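Local coordinates for Ras-interacting protein 1 (Homo sapiens, PDB 5KHO) that regulates GTPase signaling, cell architecture and adhesion in endothelial cells and is required for blood vessel formation, this piece being its Ras-associating domain, at residues A74-L79 with E124-E129; L97-D102 with R133-A138. One frame throughout, in Å; residues are numbered along the deposited sequence.

Contact 1. Residues A74-L79 with E124-E129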
# COMPACT_ATOMS: atom_id res chain seq x y z
N ALA B 74 3.72 15.27 -12.06
CA ALA B 74 3.70 14.48 -10.82
C ALA B 74 3.71 12.98 -11.09
O ALA B 74 3.03 12.48 -11.99
CB ALA B 74 2.48 14.85 -10.00
N LEU B 75 4.49 12.25 -10.29
CA LEU B 75 4.42 10.80 -10.31
C LEU B 75 3.44 10.32 -9.24
O LEU B 75 3.57 10.66 -8.06
CB LEU B 75 5.80 10.16 -10.16
CG LEU B 75 5.97 8.66 -10.43
CD1 LEU B 75 5.37 8.22 -11.76
CD2 LEU B 75 7.44 8.29 -10.36
N CYS B 76 2.46 9.53 -9.68
CA CYS B 76 1.33 9.19 -8.84
C CYS B 76 1.18 7.69 -8.61
O CYS B 76 1.24 6.90 -9.55
CB CYS B 76 0.04 9.75 -9.44
SG CYS B 76 0.11 11.54 -9.68
N ASP B 77 1.00 7.33 -7.34
CA ASP B 77 0.63 5.98 -6.92
C ASP B 77 -0.89 5.91 -6.96
O ASP B 77 -1.57 6.38 -6.05
CB ASP B 77 1.18 5.69 -5.52
CG ASP B 77 1.18 4.19 -5.16
OD1 ASP B 77 0.61 3.33 -5.89
OD2 ASP B 77 1.75 3.86 -4.11
N ALA B 78 -1.42 5.36 -8.05
CA ALA B 78 -2.88 5.30 -8.28
C ALA B 78 -3.49 3.95 -7.88
O ALA B 78 -2.80 2.92 -7.88
CB ALA B 78 -3.19 5.61 -9.73
N LEU B 79 -4.78 3.98 -7.56
CA LEU B 79 -5.54 2.80 -7.11
C LEU B 79 -6.99 2.83 -7.59
O LEU B 79 -7.56 3.91 -7.80
CB LEU B 79 -5.56 2.72 -5.58
CG LEU B 79 -4.33 2.85 -4.70
CD1 LEU B 79 -4.79 3.27 -3.32
CD2 LEU B 79 -3.56 1.54 -4.63
N GLU B 124 1.10 6.50 -12.39
CA GLU B 124 0.58 7.43 -13.41
C GLU B 124 1.44 8.70 -13.52
O GLU B 124 2.01 9.17 -12.52
CB GLU B 124 -0.88 7.78 -13.14
CG GLU B 124 -1.87 6.65 -13.45
CD GLU B 124 -3.34 6.99 -13.17
OE1 GLU B 124 -3.64 7.92 -12.38
OE2 GLU B 124 -4.22 6.32 -13.75
N LEU B 125 1.57 9.21 -14.75
CA LEU B 125 2.19 10.51 -14.97
C LEU B 125 1.09 11.53 -15.21
O LEU B 125 0.31 11.40 -16.16
CB LEU B 125 3.12 10.49 -16.17
CG LEU B 125 4.43 11.29 -16.15
CD1 LEU B 125 4.65 11.88 -17.53
CD2 LEU B 125 4.52 12.36 -15.07
N ARG B 126 1.01 12.52 -14.33
CA ARG B 126 -0.05 13.54 -14.41
C ARG B 126 0.47 14.96 -14.23
O ARG B 126 1.52 15.18 -13.61
CB ARG B 126 -1.13 13.26 -13.37
CG ARG B 126 -2.08 12.12 -13.73
CD ARG B 126 -3.13 12.00 -12.65
NE ARG B 126 -3.91 10.77 -12.77
CZ ARG B 126 -5.02 10.65 -13.49
NH1 ARG B 126 -5.50 11.68 -14.18
NH2 ARG B 126 -5.65 9.48 -13.52
N GLY B 127 -0.28 15.92 -14.78
CA GLY B 127 -0.08 17.32 -14.41
C GLY B 127 -0.24 17.46 -12.91
O GLY B 127 -1.21 16.93 -12.34
N ARG B 128 0.71 18.14 -12.27
CA ARG B 128 0.74 18.30 -10.81
C ARG B 128 -0.55 18.87 -10.21
O ARG B 128 -1.00 18.39 -9.17
CB ARG B 128 1.95 19.14 -10.38
CG ARG B 128 2.33 18.94 -8.93
CD ARG B 128 3.78 19.34 -8.72
NE ARG B 128 4.39 18.61 -7.62
CZ ARG B 128 5.11 17.50 -7.75
NH1 ARG B 128 5.63 16.91 -6.67
NH2 ARG B 128 5.31 16.96 -8.94
N GLU B 129 -1.15 19.87 -10.86
CA GLU B 129 -2.44 20.42 -10.40
C GLU B 129 -3.66 19.47 -10.51
O GLU B 129 -4.44 19.35 -9.56
CB GLU B 129 -2.71 21.79 -11.01
CG GLU B 129 -2.05 22.92 -10.23
CD GLU B 129 -2.12 22.73 -8.71
OE1 GLU B 129 -3.23 22.51 -8.16
OE2 GLU B 129 -1.05 22.82 -8.08

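Contact 2. Residues L97-D102 with R133-A138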
# COMPACT_ATOMS: atom_id res chain seq x y z
N LEU B 97 -5.64 8.50 -5.71
CA LEU B 97 -4.21 8.54 -6.01
C LEU B 97 -3.40 9.28 -4.95
O LEU B 97 -3.96 9.95 -4.09
CB LEU B 97 -3.95 9.12 -7.42
CG LEU B 97 -4.30 10.57 -7.78
CD1 LEU B 97 -3.29 11.57 -7.22
CD2 LEU B 97 -4.34 10.68 -9.29
N ARG B 98 -2.08 9.15 -5.04
CA ARG B 98 -1.18 9.85 -4.14
C ARG B 98 0.00 10.37 -4.94
O ARG B 98 0.60 9.63 -5.71
CB ARG B 98 -0.69 8.88 -3.07
CG ARG B 98 0.16 9.51 -2.00
CD ARG B 98 0.70 8.44 -1.07
NE ARG B 98 2.09 8.74 -0.77
CZ ARG B 98 3.13 8.10 -1.29
NH1 ARG B 98 2.95 7.09 -2.12
NH2 ARG B 98 4.35 8.46 -0.96
N VAL B 99 0.33 11.65 -4.74
CA VAL B 99 1.48 12.25 -5.41
C VAL B 99 2.71 11.97 -4.58
O VAL B 99 2.82 12.44 -3.45
CB VAL B 99 1.30 13.77 -5.61
CG1 VAL B 99 2.53 14.38 -6.28
CG2 VAL B 99 0.05 14.06 -6.42
N LEU B 100 3.63 11.20 -5.14
CA LEU B 100 4.94 11.00 -4.53
C LEU B 100 5.67 12.33 -4.39
O LEU B 100 5.61 13.17 -5.30
CB LEU B 100 5.78 10.03 -5.38
CG LEU B 100 5.64 8.51 -5.18
CD1 LEU B 100 4.23 7.99 -5.46
CD2 LEU B 100 6.66 7.76 -6.02
N GLY B 101 6.33 12.53 -3.25
CA GLY B 101 7.31 13.62 -3.12
C GLY B 101 8.53 13.34 -3.99
O GLY B 101 8.78 12.19 -4.36
N ASP B 102 9.28 14.38 -4.33
CA ASP B 102 10.45 14.25 -5.23
C ASP B 102 11.56 13.36 -4.68
O ASP B 102 12.27 12.74 -5.47
CB ASP B 102 11.04 15.61 -5.58
CG ASP B 102 10.01 16.60 -6.08
OD1 ASP B 102 9.09 16.22 -6.84
OD2 ASP B 102 10.14 17.78 -5.70
N ARG B 133 -5.40 17.88 -6.96
CA ARG B 133 -6.87 17.90 -6.87
C ARG B 133 -7.44 16.52 -6.59
O ARG B 133 -8.17 16.35 -5.60
CB ARG B 133 -7.53 18.48 -8.14
CG ARG B 133 -9.05 18.35 -8.20
CD ARG B 133 -9.66 19.05 -9.40
NE ARG B 133 -9.41 18.37 -10.67
CZ ARG B 133 -10.17 17.40 -11.18
NH1 ARG B 133 -11.25 16.98 -10.53
NH2 ARG B 133 -9.85 16.85 -12.35
N LEU B 134 -7.12 15.55 -7.45
CA LEU B 134 -7.60 14.16 -7.29
C LEU B 134 -7.12 13.51 -5.99
O LEU B 134 -7.85 12.70 -5.42
CB LEU B 134 -7.22 13.28 -8.49
CG LEU B 134 -7.72 13.69 -9.88
CD1 LEU B 134 -6.93 12.96 -10.96
CD2 LEU B 134 -9.22 13.48 -10.06
N GLU B 135 -5.92 13.89 -5.53
CA GLU B 135 -5.38 13.44 -4.24
C GLU B 135 -6.23 13.91 -3.06
O GLU B 135 -6.23 13.28 -2.00
CB GLU B 135 -3.93 13.87 -4.06
CG GLU B 135 -3.14 12.98 -3.11
CD GLU B 135 -1.79 13.53 -2.68
OE1 GLU B 135 -1.30 14.52 -3.27
OE2 GLU B 135 -1.21 12.95 -1.73
N GLN B 136 -6.97 15.00 -3.27
CA GLN B 136 -7.81 15.59 -2.23
C GLN B 136 -9.29 15.17 -2.28
O GLN B 136 -9.90 15.00 -1.23
CB GLN B 136 -7.68 17.11 -2.24
CG GLN B 136 -7.73 17.74 -0.86
CD GLN B 136 -6.53 17.37 0.01
OE1 GLN B 136 -6.66 16.63 0.99
NE2 GLN B 136 -5.36 17.87 -0.36
N GLU B 137 -9.85 15.01 -3.48
CA GLU B 137 -11.30 14.79 -3.60
C GLU B 137 -11.71 13.60 -4.49
O GLU B 137 -12.23 13.79 -5.60
CB GLU B 137 -11.99 16.09 -4.03
N ALA B 138 -11.47 12.39 -4.00
CA ALA B 138 -11.95 11.14 -4.63
C ALA B 138 -11.90 9.96 -3.66
O ALA B 138 -12.07 10.12 -2.45
CB ALA B 138 -11.17 10.83 -5.91

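Contact 1. Residues A74-L79 with E124-E129
Cys76 and Glu124 pair across two antiparallel strands through a hydrogen-bonded ring: Cys76 N gives to Glu124 O at 2.9 Å, and Glu124 N gives back to Cys76 O. Ala74 and Arg126 form the next such pair, with Ala74 N 2.7 Å from Arg126 O; Leu75 and Leu125 between them make a non-hydrogen-bonded pair. On the face of Ala74 and Cys76, the side chain of Glu124, extended beyond CG (which stands beside the backbone N, chi1 -73°), reaches Ala78, whose CB lies 3.5 Å from Glu124 OE1. That oxygen is gripped side-on by Arg126, NH2 2.8 Å and NE 2.9 Å from Glu124 OE1; both come from one face above the carboxylate plane, while the oxygen lies in the guanidinium plane. An alanine in place of Glu124 would remove the carboxylate and would probably leave Arg122 without its mate and Arg126 held mainly by the salt bridge from NH1 to Glu130. The remaining touches are van der Waals ones: Arg128 NH2 lies 3.7 Å from Ala74 CB, and Leu125 CD2 3.4 Å from Ala74 O. On the other face, Leu75 and Leu125 pack under helix 43-54, as in the sheet-and-helix core of the ubiquitin-like fold to which Ras-associating domains belong.

Contact 2. Residues L97-D102 with R133-A138
Glu135 lays its side chain across the backbone of Leu97 to Val99, at about a right angle to the side chains of Leu97 and Val99. Its CB sits 4.0 Å from Leu97 CD1. CG, anti to the backbone N (chi1 -155°), is carried over the strand to within 3.3 Å of Leu97 O and also meets Arg98 CA. From there the chain runs extended, and CD comes to 3.5 Å from Val99 N. The carboxylate ends beside Val99, OE1 3.5 Å from Val99 CG2, while OE2 also comes to 3.7 Å from Arg98 CG. Arg98 runs beside Glu135 and points the same way, yet Arg98 NE stays 5.4 Å from Glu135 OE2, too far for a salt bridge, so any attraction is probably long-range; the partner of Arg98 NH2 is Glu104. The preceding residue, Leu134, supplies the apolar half, its CD1 3.8 Å from Leu97 CD2, and both leucines also touch Arg126. Glu135 O is hydrogen-bonded to Arg105 of the second subunit, so the contact borders that chain. Leu134 and Glu135 thus lay helix 128-136 against strand 96-99, an outermost strand of the ubiquitin-like sheet within this chain.

How the contacts relate
Contacts 1 and 2 lie side by side, their centres about 7 Å apart, and their segments alternate along the chain: 74-79, 97-102, 124-129, 133-138. Strand 73-80 joins them, pairing with strand 120-127 along one side and strand 96-99 along the other, where Asp77 N lies 2.8 Å from Arg98 O. Helix 128-136 starts in contact 1 and runs on into contact 2, covering the face that bears Ala74, Cys76 and Val99, while helix 43-54 covers the other. Together the contacts join the C-terminal helix and the edge strand to the core of the Ras-associating domain, and both also reach the second subunit, packing on Trp113 of that chain.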